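Local coordinates for hemoglobin-like protein (Methylacidiphilum infernorum, PDB 4NK2), which binds heme b and, as a group II truncated hemoglobin, probably binds oxygen at the heme iron, at residues P45-P50 / I162-I167; E61-L66 / V148-S153; E72-S77 / L138-H143. One frame throughout, in Å; residues are numbered along the deposited sequence.

Interaction 1: residues P45-P50 / I162-I167; sequences PEVKFP and IESFSI. With HEM (protoporphyrin IX containing Fe), chain C.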
loop_
_atom_site.group_PDB
_atom_site.type_symbol
_atom_site.label_atom_id
_atom_site.label_comp_id
_atom_site.label_asym_id
_atom_site.label_seq_id
_atom_site.Cartn_x
_atom_site.Cartn_y
_atom_site.Cartn_z
ATOM N N PRO A 45 10.668 9.539 2.358
ATOM C CA PRO A 45 11.686 10.536 2.722
ATOM C C PRO A 45 12.762 10.696 1.644
ATOM O O PRO A 45 12.893 9.846 0.756
ATOM C CB PRO A 45 12.295 9.967 4.009
ATOM C CG PRO A 45 11.987 8.512 3.980
ATOM C CD PRO A 45 10.659 8.392 3.287
ATOM N N GLU A 46 13.530 11.766 1.716
ATOM C CA GLU A 46 14.619 11.994 0.781
ATOM C C GLU A 46 15.542 10.791 0.678
ATOM O O GLU A 46 15.849 10.169 1.672
ATOM C CB GLU A 46 15.425 13.210 1.220
ATOM C CG GLU A 46 16.461 13.645 0.241
ATOM C CD GLU A 46 17.427 14.641 0.817
ATOM O OE1 GLU A 46 17.430 14.842 2.036
ATOM O OE2 GLU A 46 18.192 15.229 0.051
ATOM N N VAL A 47 15.988 10.483 -0.533
ATOM C CA VAL A 47 16.954 9.401 -0.764
ATOM C C VAL A 47 18.279 9.939 -1.329
ATOM O O VAL A 47 18.309 10.554 -2.408
ATOM C CB VAL A 47 16.430 8.343 -1.732
ATOM C CG1 VAL A 47 17.508 7.292 -1.989
ATOM C CG2 VAL A 47 15.181 7.682 -1.179
ATOM N N LYS A 48 19.374 9.694 -0.624
ATOM C CA LYS A 48 20.682 10.067 -1.116
ATOM C C LYS A 48 21.376 8.861 -1.715
ATOM O O LYS A 48 21.750 7.965 -1.003
ATOM C CB LYS A 48 21.532 10.612 0.014
ATOM C CG LYS A 48 20.846 11.608 0.875
ATOM C CD LYS A 48 21.431 12.969 0.667
ATOM C CE LYS A 48 21.810 13.615 1.964
ATOM N NZ LYS A 48 22.233 15.010 1.725
ATOM N N PHE A 49 21.541 8.852 -3.025
ATOM C CA PHE A 49 22.234 7.761 -3.710
ATOM C C PHE A 49 23.726 7.882 -3.397
ATOM O O PHE A 49 24.205 8.983 -3.128
ATOM C CB PHE A 49 21.983 7.807 -5.218
ATOM C CG PHE A 49 20.750 7.033 -5.658
ATOM C CD1 PHE A 49 19.484 7.404 -5.224
ATOM C CD2 PHE A 49 20.867 5.939 -6.509
ATOM C CE1 PHE A 49 18.343 6.689 -5.635
ATOM C CE2 PHE A 49 19.744 5.223 -6.926
ATOM C CZ PHE A 49 18.480 5.597 -6.485
ATOM N N PRO A 50 24.455 6.750 -3.414
ATOM C CA PRO A 50 25.875 6.740 -3.022
ATOM C C PRO A 50 26.705 7.551 -4.001
ATOM O O PRO A 50 26.359 7.562 -5.178
ATOM C CB PRO A 50 26.274 5.268 -3.161
ATOM C CG PRO A 50 24.963 4.499 -3.193
ATOM C CD PRO A 50 23.985 5.423 -3.846
ATOM N N ILE A 162 20.202 2.558 1.108
ATOM C CA ILE A 162 19.185 1.493 1.097
ATOM C C ILE A 162 18.118 1.663 2.186
ATOM O O ILE A 162 16.964 1.276 1.984
ATOM C CB ILE A 162 19.799 0.068 1.178
ATOM C CG1 ILE A 162 20.647 -0.094 2.447
ATOM C CG2 ILE A 162 20.629 -0.216 -0.055
ATOM C CD1 ILE A 162 21.091 -1.536 2.709
ATOM N N GLU A 163 18.500 2.191 3.348
ATOM C CA GLU A 163 17.529 2.401 4.431
ATOM C C GLU A 163 16.411 3.320 3.984
ATOM O O GLU A 163 15.248 3.109 4.333
ATOM C CB GLU A 163 18.191 3.008 5.681
ATOM C CG GLU A 163 17.246 3.105 6.888
ATOM C CD GLU A 163 16.333 4.338 6.867
ATOM O OE1 GLU A 163 16.625 5.324 6.134
ATOM O OE2 GLU A 163 15.325 4.334 7.622
ATOM N N SER A 164 16.751 4.356 3.222
ATOM C CA SER A 164 15.711 5.272 2.764
ATOM C C SER A 164 15.049 4.803 1.475
ATOM O O SER A 164 13.830 4.873 1.352
ATOM C CB SER A 164 16.247 6.695 2.596
ATOM O OG SER A 164 15.213 7.528 2.096
ATOM N N PHE A 165 15.848 4.336 0.517
ATOM C CA PHE A 165 15.310 3.944 -0.784
ATOM C C PHE A 165 14.323 2.797 -0.612
ATOM O O PHE A 165 13.317 2.713 -1.325
ATOM C CB PHE A 165 16.442 3.514 -1.721
ATOM C CG PHE A 165 16.035 3.414 -3.174
ATOM C CD1 PHE A 165 15.037 4.229 -3.696
ATOM C CD2 PHE A 165 16.665 2.514 -4.023
ATOM C CE1 PHE A 165 14.677 4.144 -5.041
ATOM C CE2 PHE A 165 16.301 2.420 -5.370
ATOM C CZ PHE A 165 15.307 3.232 -5.872
ATOM N N SER A 166 14.611 1.908 0.337
ATOM C CA SER A 166 13.759 0.743 0.571
ATOM C C SER A 166 12.346 1.146 0.990
ATOM O O SER A 166 11.386 0.397 0.780
ATOM C CB SER A 166 14.381 -0.199 1.612
ATOM O OG SER A 166 14.623 0.448 2.861
ATOM N N ILE A 167 12.192 2.325 1.579
ATOM C CA ILE A 167 10.842 2.735 1.984
ATOM C C ILE A 167 9.886 2.811 0.781
ATOM O O ILE A 167 8.695 2.511 0.905
ATOM C CB ILE A 167 10.858 4.077 2.718
ATOM C CG1 ILE A 167 11.654 3.943 4.027
ATOM C CG2 ILE A 167 9.449 4.517 3.021
ATOM C CD1 ILE A 167 11.842 5.269 4.759
HETATM C CHA HEM C . 13.922 -7.505 -7.591
HETATM C CHB HEM C . 12.417 -8.156 -3.041
HETATM C CHC HEM C . 13.933 -3.653 -1.932
HETATM C CHD HEM C . 16.831 -4.013 -5.836
HETATM C C1A HEM C . 13.295 -8.058 -6.502
HETATM C C2A HEM C . 12.462 -9.258 -6.481
HETATM C C3A HEM C . 12.055 -9.421 -5.204
HETATM C C4A HEM C . 12.604 -8.341 -4.396
HETATM C CMA HEM C . 11.167 -10.548 -4.629
HETATM C CAA HEM C . 12.120 -10.151 -7.710
HETATM C CBA HEM C . 10.751 -9.686 -8.247
HETATM C CGA HEM C . 10.233 -10.403 -9.491
HETATM O O1A HEM C . 9.024 -10.770 -9.519
HETATM O O2A HEM C . 10.991 -10.612 -10.477
HETATM C C1B HEM C . 12.592 -6.971 -2.343
HETATM C C2B HEM C . 12.059 -6.636 -1.032
HETATM C C3B HEM C . 12.475 -5.394 -0.724
HETATM C C4B HEM C . 13.293 -4.885 -1.820
HETATM C CMB HEM C . 11.189 -7.538 -0.131
HETATM C CAB HEM C . 12.126 -4.658 0.584
HETATM C CBB HEM C . 12.321 -3.337 0.671
HETATM C C1C HEM C . 14.905 -3.359 -2.871
HETATM C C2C HEM C . 15.794 -2.206 -2.903
HETATM C C3C HEM C . 16.583 -2.312 -3.991
HETATM C C4C HEM C . 16.237 -3.539 -4.683
HETATM C CMC HEM C . 15.800 -1.052 -1.876
HETATM C CAC HEM C . 17.700 -1.351 -4.460
HETATM C CBC HEM C . 18.269 -0.474 -3.620
HETATM C C1D HEM C . 16.265 -4.883 -6.739
HETATM C C2D HEM C . 16.606 -5.014 -8.148
HETATM C C3D HEM C . 15.699 -6.115 -8.676
HETATM C C4D HEM C . 14.893 -6.533 -7.551
HETATM C CMD HEM C . 17.670 -4.240 -8.965
HETATM C CAD HEM C . 15.635 -6.637 -10.128
HETATM C CBD HEM C . 14.738 -5.671 -10.908
HETATM C CGD HEM C . 14.664 -6.172 -12.333
HETATM O O1D HEM C . 13.999 -7.211 -12.563
HETATM O O2D HEM C . 15.281 -5.539 -13.231
HETATM N NA HEM C . 13.358 -7.537 -5.224
HETATM N NB HEM C . 13.334 -5.881 -2.774
HETATM N NC HEM C . 15.222 -4.141 -3.973
HETATM N ND HEM C . 15.261 -5.789 -6.436
HETATM FE FE HEM C . 14.230 -5.770 -4.622
HETATM O O HOH W 1 12.249 7.092 0.454
#
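Phe-165 meets both strand 35-48 and the heme, and its atoms can be followed outward. Its CB lies 3.9 Å from Val-47 CG1. CG is anti to the backbone N (chi1 -166°), which brings the ring to Phe-49 at one face and to the heme vinyl at its edge. There CD2 is 3.4 Å from CBC of the vinyl group. At the tip, CZ is 4.0 Å from Phe-49 CZ, which stands over one face near the rim. The edge of Phe-49 turns toward the face of Phe-165, with planes at 58°. One residue earlier, Ser-164 OG donates to Glu-46 O at 2.7 Å, from above the carbonyl plane. Val-47 CG2 lies against the same hydroxyl oxygen. Water 1 donates to both Pro-45 O and Ser-164 O, a water-mediated link between the two backbones. Pro-45 CG and Ile-167 CD1 are tight at 3.3 Å. Val-47 and Lys-48 also pair antiparallel with a strand of the second subunit. The contact thus fastens a strand of the intersubunit sheet to the helix 155-165 wall of the globin heme pocket.

Interaction 2: residues E61-L66 / V148-S153; sequences ELLRKL and VHFPLS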
loop_
_atom_site.group_PDB
_atom_site.type_symbol
_atom_site.label_atom_id
_atom_site.label_comp_id
_atom_site.label_asym_id
_atom_site.label_seq_id
_atom_site.Cartn_x
_atom_site.Cartn_y
_atom_site.Cartn_z
ATOM N N GLU A 61 34.044 -6.463 -7.602
ATOM C CA GLU A 61 34.020 -7.779 -6.975
ATOM C C GLU A 61 33.303 -7.801 -5.627
ATOM O O GLU A 61 32.428 -8.603 -5.396
ATOM C CB GLU A 61 35.454 -8.265 -6.790
ATOM C CG GLU A 61 35.639 -9.757 -6.696
ATOM C CD GLU A 61 37.100 -10.161 -6.514
ATOM O OE1 GLU A 61 37.778 -10.471 -7.507
ATOM O OE2 GLU A 61 37.569 -10.170 -5.368
ATOM N N LEU A 62 33.698 -6.910 -4.736
ATOM C CA LEU A 62 33.129 -6.859 -3.388
ATOM C C LEU A 62 31.651 -6.506 -3.437
ATOM O O LEU A 62 30.848 -7.055 -2.681
ATOM C CB LEU A 62 33.853 -5.799 -2.555
ATOM C CG LEU A 62 33.979 -6.032 -1.048
ATOM C CD1 LEU A 62 34.205 -4.739 -0.293
ATOM C CD2 LEU A 62 32.783 -6.732 -0.511
ATOM N N LEU A 63 31.282 -5.568 -4.300
ATOM C CA LEU A 63 29.866 -5.212 -4.413
ATOM C C LEU A 63 29.050 -6.400 -4.902
ATOM O O LEU A 63 27.912 -6.608 -4.460
ATOM C CB LEU A 63 29.679 -3.990 -5.320
ATOM C CG LEU A 63 30.237 -2.684 -4.731
ATOM C CD1 LEU A 63 30.253 -1.569 -5.764
ATOM C CD2 LEU A 63 29.402 -2.272 -3.524
ATOM N N ARG A 64 29.603 -7.200 -5.802
ATOM C CA ARG A 64 28.822 -8.344 -6.277
ATOM C C ARG A 64 28.721 -9.404 -5.173
ATOM O O ARG A 64 27.698 -10.083 -5.031
ATOM C CB ARG A 64 29.407 -8.928 -7.575
ATOM C CG ARG A 64 29.450 -7.930 -8.741
ATOM C CD ARG A 64 29.750 -8.604 -10.078
ATOM N NE ARG A 64 29.597 -7.646 -11.171
ATOM C CZ ARG A 64 28.443 -7.395 -11.786
ATOM N NH1 ARG A 64 27.336 -8.039 -11.427
ATOM N NH2 ARG A 64 28.388 -6.490 -12.756
ATOM N N LYS A 65 29.773 -9.527 -4.370
ATOM C CA LYS A 65 29.763 -10.507 -3.287
ATOM C C LYS A 65 28.794 -10.080 -2.199
ATOM O O LYS A 65 28.084 -10.913 -1.620
ATOM C CB LYS A 65 31.158 -10.684 -2.694
ATOM C CG LYS A 65 31.205 -11.699 -1.556
ATOM C CD LYS A 65 32.625 -11.773 -0.936
ATOM C CE LYS A 65 32.627 -12.739 0.234
ATOM N NZ LYS A 65 34.001 -13.050 0.706
ATOM N N LEU A 66 28.755 -8.776 -1.927
ATOM C CA LEU A 66 27.818 -8.210 -0.957
ATOM C C LEU A 66 26.398 -8.594 -1.340
ATOM O O LEU A 66 25.603 -9.029 -0.503
ATOM C CB LEU A 66 27.945 -6.684 -0.945
ATOM C CG LEU A 66 26.821 -5.892 -0.276
ATOM C CD1 LEU A 66 26.682 -6.253 1.216
ATOM C CD2 LEU A 66 27.034 -4.377 -0.452
ATOM N N VAL A 148 30.910 -9.274 4.808
ATOM C CA VAL A 148 31.853 -9.134 3.703
ATOM C C VAL A 148 32.880 -8.027 3.970
ATOM O O VAL A 148 33.685 -7.697 3.098
ATOM C CB VAL A 148 31.143 -8.842 2.354
ATOM C CG1 VAL A 148 30.061 -9.881 2.074
ATOM C CG2 VAL A 148 30.537 -7.437 2.358
ATOM N N HIS A 149 32.842 -7.453 5.166
ATOM C CA HIS A 149 33.798 -6.413 5.547
ATOM C C HIS A 149 33.770 -5.228 4.582
ATOM O O HIS A 149 34.817 -4.741 4.121
ATOM C CB HIS A 149 35.218 -7.005 5.655
ATOM C CG HIS A 149 35.251 -8.343 6.329
ATOM N ND1 HIS A 149 34.691 -8.561 7.572
ATOM C CD2 HIS A 149 35.748 -9.537 5.925
ATOM C CE1 HIS A 149 34.843 -9.833 7.904
ATOM N NE2 HIS A 149 35.494 -10.443 6.927
ATOM N N PHE A 150 32.560 -4.762 4.278
ATOM C CA PHE A 150 32.393 -3.556 3.481
ATOM C C PHE A 150 33.233 -2.443 4.110
ATOM O O PHE A 150 33.220 -2.260 5.327
ATOM C CB PHE A 150 30.922 -3.157 3.454
ATOM C CG PHE A 150 30.556 -2.292 2.294
ATOM C CD1 PHE A 150 30.372 -2.854 1.031
ATOM C CD2 PHE A 150 30.373 -0.920 2.461
ATOM C CE1 PHE A 150 30.021 -2.062 -0.050
ATOM C CE2 PHE A 150 30.015 -0.117 1.387
ATOM C CZ PHE A 150 29.837 -0.686 0.126
ATOM N N PRO A 151 33.966 -1.694 3.276
ATOM C CA PRO A 151 34.935 -0.709 3.785
ATOM C C PRO A 151 34.276 0.309 4.718
ATOM O O PRO A 151 33.230 0.887 4.390
ATOM C CB PRO A 151 35.443 -0.026 2.512
ATOM C CG PRO A 151 35.173 -1.028 1.399
ATOM C CD PRO A 151 33.908 -1.727 1.803
ATOM N N LEU A 152 34.883 0.541 5.878
ATOM C CA LEU A 152 34.235 1.366 6.891
ATOM C C LEU A 152 34.026 2.808 6.423
ATOM O O LEU A 152 33.129 3.497 6.910
ATOM C CB LEU A 152 35.033 1.325 8.204
ATOM C CG LEU A 152 35.057 -0.031 8.923
ATOM C CD1 LEU A 152 36.043 -0.017 10.097
ATOM C CD2 LEU A 152 33.657 -0.434 9.411
ATOM N N SER A 153 34.842 3.259 5.475
ATOM C CA SER A 153 34.787 4.650 5.018
ATOM C C SER A 153 33.487 4.982 4.283
ATOM O O SER A 153 33.057 6.140 4.257
ATOM C CB SER A 153 35.955 4.949 4.088
ATOM O OG SER A 153 35.898 4.119 2.937
HETATM O O HOH W 2 35.019 -10.343 1.563
#
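A Schellman motif ends helix 131-147, and the residues around this end, Val-148, Phe-150 and Pro-151, pack on helix 53-75. His-149 takes the positive phi of the motif (57°). Val-148 stands just before it and points at the helix. Its CG2 is 3.7 Å from Leu-62 CD2 and is also near Leu-66 CD1. Its other branch, CG1, lies over the backbone of Leu-66 at CA and beside CG of Lys-65. The two methyls of Leu-62 go to different partners. CD2 goes to Val-148, while Leu-62 CD1 meets the Pro-151 ring at CD, 3.7 Å away.

Phe-150 brings its ring to Leu-63 and Leu-66, with CG anti to the backbone N (chi1 -158°). Leu-63 CD2 meets the ring at its edge, in plane, 3.5 Å from Phe-150 CE1. Leu-66 CD2 comes obliquely to the same Phe-150 CE1 atom at 3.8 Å. CD of the next residue, Pro-151, lies over one face of the ring near the rim. In the globin fold this is the place where the turn between helices 131-147 and 155-165 closes on helix 53-75. Phe-158 of helix 155-165 also meets the Phe-150 ring, and Leu-145 of helix 131-147 touches it.

No direct hydrogen bond joins the two segments. The polar link runs through water, where Lys-65 is fully extended. Its NZ donates to water 2 at 3.0 Å, and this water gives a weak bond to Val-148 O at 3.3 Å.

Interaction 3: residues E72-S77 / L138-H143; sequences ENLMKS and LACYKH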
loop_
_atom_site.group_PDB
_atom_site.type_symbol
_atom_site.label_atom_id
_atom_site.label_comp_id
_atom_site.label_asym_id
_atom_site.label_seq_id
_atom_site.Cartn_x
_atom_site.Cartn_y
_atom_site.Cartn_z
ATOM N N GLU A 72 21.880 -14.699 0.110
ATOM C CA GLU A 72 21.983 -15.902 0.941
ATOM C C GLU A 72 21.237 -15.677 2.259
ATOM O O GLU A 72 20.495 -16.551 2.726
ATOM C CB GLU A 72 23.449 -16.283 1.174
ATOM C CG GLU A 72 24.141 -16.750 -0.099
ATOM C CD GLU A 72 25.639 -16.853 0.047
ATOM O OE1 GLU A 72 26.142 -16.728 1.184
ATOM O OE2 GLU A 72 26.319 -17.051 -0.978
ATOM N N ASN A 73 21.412 -14.496 2.853
ATOM C CA ASN A 73 20.712 -14.151 4.088
ATOM C C ASN A 73 19.193 -14.138 3.868
ATOM O O ASN A 73 18.433 -14.679 4.664
ATOM C CB ASN A 73 21.195 -12.790 4.623
ATOM C CG ASN A 73 22.639 -12.838 5.140
ATOM O OD1 ASN A 73 23.193 -13.922 5.344
ATOM N ND2 ASN A 73 23.248 -11.663 5.352
ATOM N N LEU A 74 18.758 -13.503 2.785
ATOM C CA LEU A 74 17.335 -13.459 2.457
ATOM C C LEU A 74 16.706 -14.855 2.349
ATOM O O LEU A 74 15.568 -15.054 2.786
ATOM C CB LEU A 74 17.109 -12.680 1.160
ATOM C CG LEU A 74 17.207 -11.161 1.252
ATOM C CD1 LEU A 74 17.159 -10.564 -0.144
ATOM C CD2 LEU A 74 16.071 -10.601 2.114
ATOM N N MET A 75 17.432 -15.819 1.799
ATOM C CA MET A 75 16.894 -17.162 1.641
ATOM C C MET A 75 16.743 -17.868 2.984
ATOM O O MET A 75 15.958 -18.784 3.113
ATOM C CB MET A 75 17.740 -18.006 0.684
ATOM C CG MET A 75 17.801 -17.542 -0.769
ATOM S SD MET A 75 16.250 -17.273 -1.649
ATOM C CE MET A 75 15.507 -18.875 -1.598
ATOM N N LYS A 76 17.482 -17.425 3.984
ATOM C CA LYS A 76 17.409 -18.010 5.303
ATOM C C LYS A 76 16.476 -17.247 6.215
ATOM O O LYS A 76 16.366 -17.560 7.383
ATOM C CB LYS A 76 18.797 -18.041 5.937
ATOM C CG LYS A 76 19.678 -19.134 5.417
ATOM C CD LYS A 76 21.118 -18.731 5.445
ATOM C CE LYS A 76 21.407 -17.824 6.619
ATOM N NZ LYS A 76 22.862 -17.711 6.873
ATOM N N SER A 77 15.811 -16.239 5.676
ATOM C CA SER A 77 14.989 -15.325 6.479
ATOM C C SER A 77 13.505 -15.622 6.358
ATOM O O SER A 77 13.093 -16.430 5.525
ATOM C CB SER A 77 15.213 -13.887 6.022
ATOM O OG SER A 77 14.465 -13.642 4.842
ATOM N N LEU A 138 16.245 -5.297 5.209
ATOM C CA LEU A 138 17.303 -4.440 5.762
ATOM C C LEU A 138 18.216 -5.155 6.759
ATOM O O LEU A 138 19.439 -4.967 6.733
ATOM C CB LEU A 138 16.691 -3.191 6.415
ATOM C CG LEU A 138 16.259 -2.091 5.441
ATOM C CD1 LEU A 138 15.607 -0.929 6.171
ATOM C CD2 LEU A 138 17.471 -1.581 4.635
ATOM N N ALA A 139 17.649 -5.960 7.654
ATOM C CA ALA A 139 18.488 -6.646 8.642
ATOM C C ALA A 139 19.399 -7.640 7.951
ATOM O O ALA A 139 20.537 -7.867 8.381
ATOM C CB ALA A 139 17.640 -7.342 9.683
ATOM N N CYS A 140 18.891 -8.255 6.888
ATOM C CA CYS A 140 19.718 -9.136 6.080
ATOM C C CYS A 140 20.864 -8.368 5.433
ATOM O O CYS A 140 21.937 -8.931 5.205
ATOM C CB CYS A 140 18.889 -9.814 4.988
ATOM S SG CYS A 140 17.792 -11.104 5.629
ATOM N N TYR A 141 20.630 -7.104 5.093
ATOM C CA TYR A 141 21.673 -6.316 4.441
ATOM C C TYR A 141 22.707 -5.860 5.462
ATOM O O TYR A 141 23.918 -5.862 5.182
ATOM C CB TYR A 141 21.072 -5.114 3.720
ATOM C CG TYR A 141 21.502 -5.011 2.281
ATOM C CD1 TYR A 141 20.565 -4.843 1.274
ATOM C CD2 TYR A 141 22.847 -5.053 1.932
ATOM C CE1 TYR A 141 20.941 -4.730 -0.048
ATOM C CE2 TYR A 141 23.235 -4.946 0.603
ATOM C CZ TYR A 141 22.272 -4.787 -0.379
ATOM O OH TYR A 141 22.636 -4.680 -1.710
ATOM N N LYS A 142 22.238 -5.469 6.643
ATOM C CA LYS A 142 23.152 -5.105 7.738
ATOM C C LYS A 142 24.143 -6.238 7.980
ATOM O O LYS A 142 25.368 -6.020 8.042
ATOM C CB LYS A 142 22.359 -4.810 9.018
ATOM C CG LYS A 142 23.240 -4.334 10.197
ATOM C CD LYS A 142 22.432 -4.206 11.497
ATOM C CE LYS A 142 22.069 -5.558 12.068
ATOM N NZ LYS A 142 21.398 -5.452 13.401
ATOM N N HIS A 143 23.636 -7.457 8.111
ATOM C CA HIS A 143 24.536 -8.608 8.281
ATOM C C HIS A 143 25.468 -8.849 7.097
ATOM O O HIS A 143 26.665 -9.110 7.296
ATOM C CB HIS A 143 23.756 -9.873 8.639
ATOM C CG HIS A 143 23.268 -9.871 10.051
ATOM N ND1 HIS A 143 22.016 -9.419 10.405
ATOM C CD2 HIS A 143 23.887 -10.214 11.207
ATOM C CE1 HIS A 143 21.870 -9.512 11.716
ATOM N NE2 HIS A 143 22.993 -9.990 12.225
#
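Leu-74 O is gripped twice, by Ser-77 N and by Ser-77 OG at 2.7 Å, both from the same face of its plane. This pair of bonds to one oxygen closes the turn after helix 53-75, in which Ser-77 CB lies 3.8 Å from Cys-140 SG. Across the contact, Asn-73 ND2 donates to Cys-140 O at 3.0 Å. The bond is nearly straight (167°), lies on a lone pair in the carbonyl plane, and keeps close to the amide plane of Asn-73. Nearer the backbone, Asn-73 CB packs on Cys-140 CB at 3.8 Å. The thiol lies with SG anti to its carbonyl carbon (chi1 -73°), against the Asn-73 backbone carbonyl and Leu-74 CD2. Replacing Asn-73 with an alanine would probably leave Cys-140 O without this side-chain donor and open a gap beside His-143 CB. His-143 turns its ring back on its own helix, where ND1 donates to Ala-139 O at 2.9 Å. His-143 N reaches that oxygen from the opposite face. The helices come close here, with 5.5 Å between CA of Asn-73 and CA of Cys-140, consistent with the small Cys-140 side chain. The directed amide bond probably holds the two helices in this register.

Helix 53-75 takes part in interactions 2 and 3, whose centres are 15 Å apart. Tyr-141, in segment 138-143, touches both other interactions. Tyr-141 CE2 is 3.7 Å from Leu-66 CD1 of interaction 2, and Tyr-141 CG is 3.5 Å from Ile-162 CD1 of interaction 1. Leu-138, in the same segment, packs on Ser-166 of segment 162-167. Interactions 1 and 2 do not touch, with nearest atoms about 7 Å apart. The heme is in direct contact with interaction 1. In interaction 3 the side chain of Leu-74 is about 6 Å from the heme. In interaction 2 the side chain of Leu-66 is about 10 Å from the heme. Leu-74 also packs on Trp-137, a heme-binding residue.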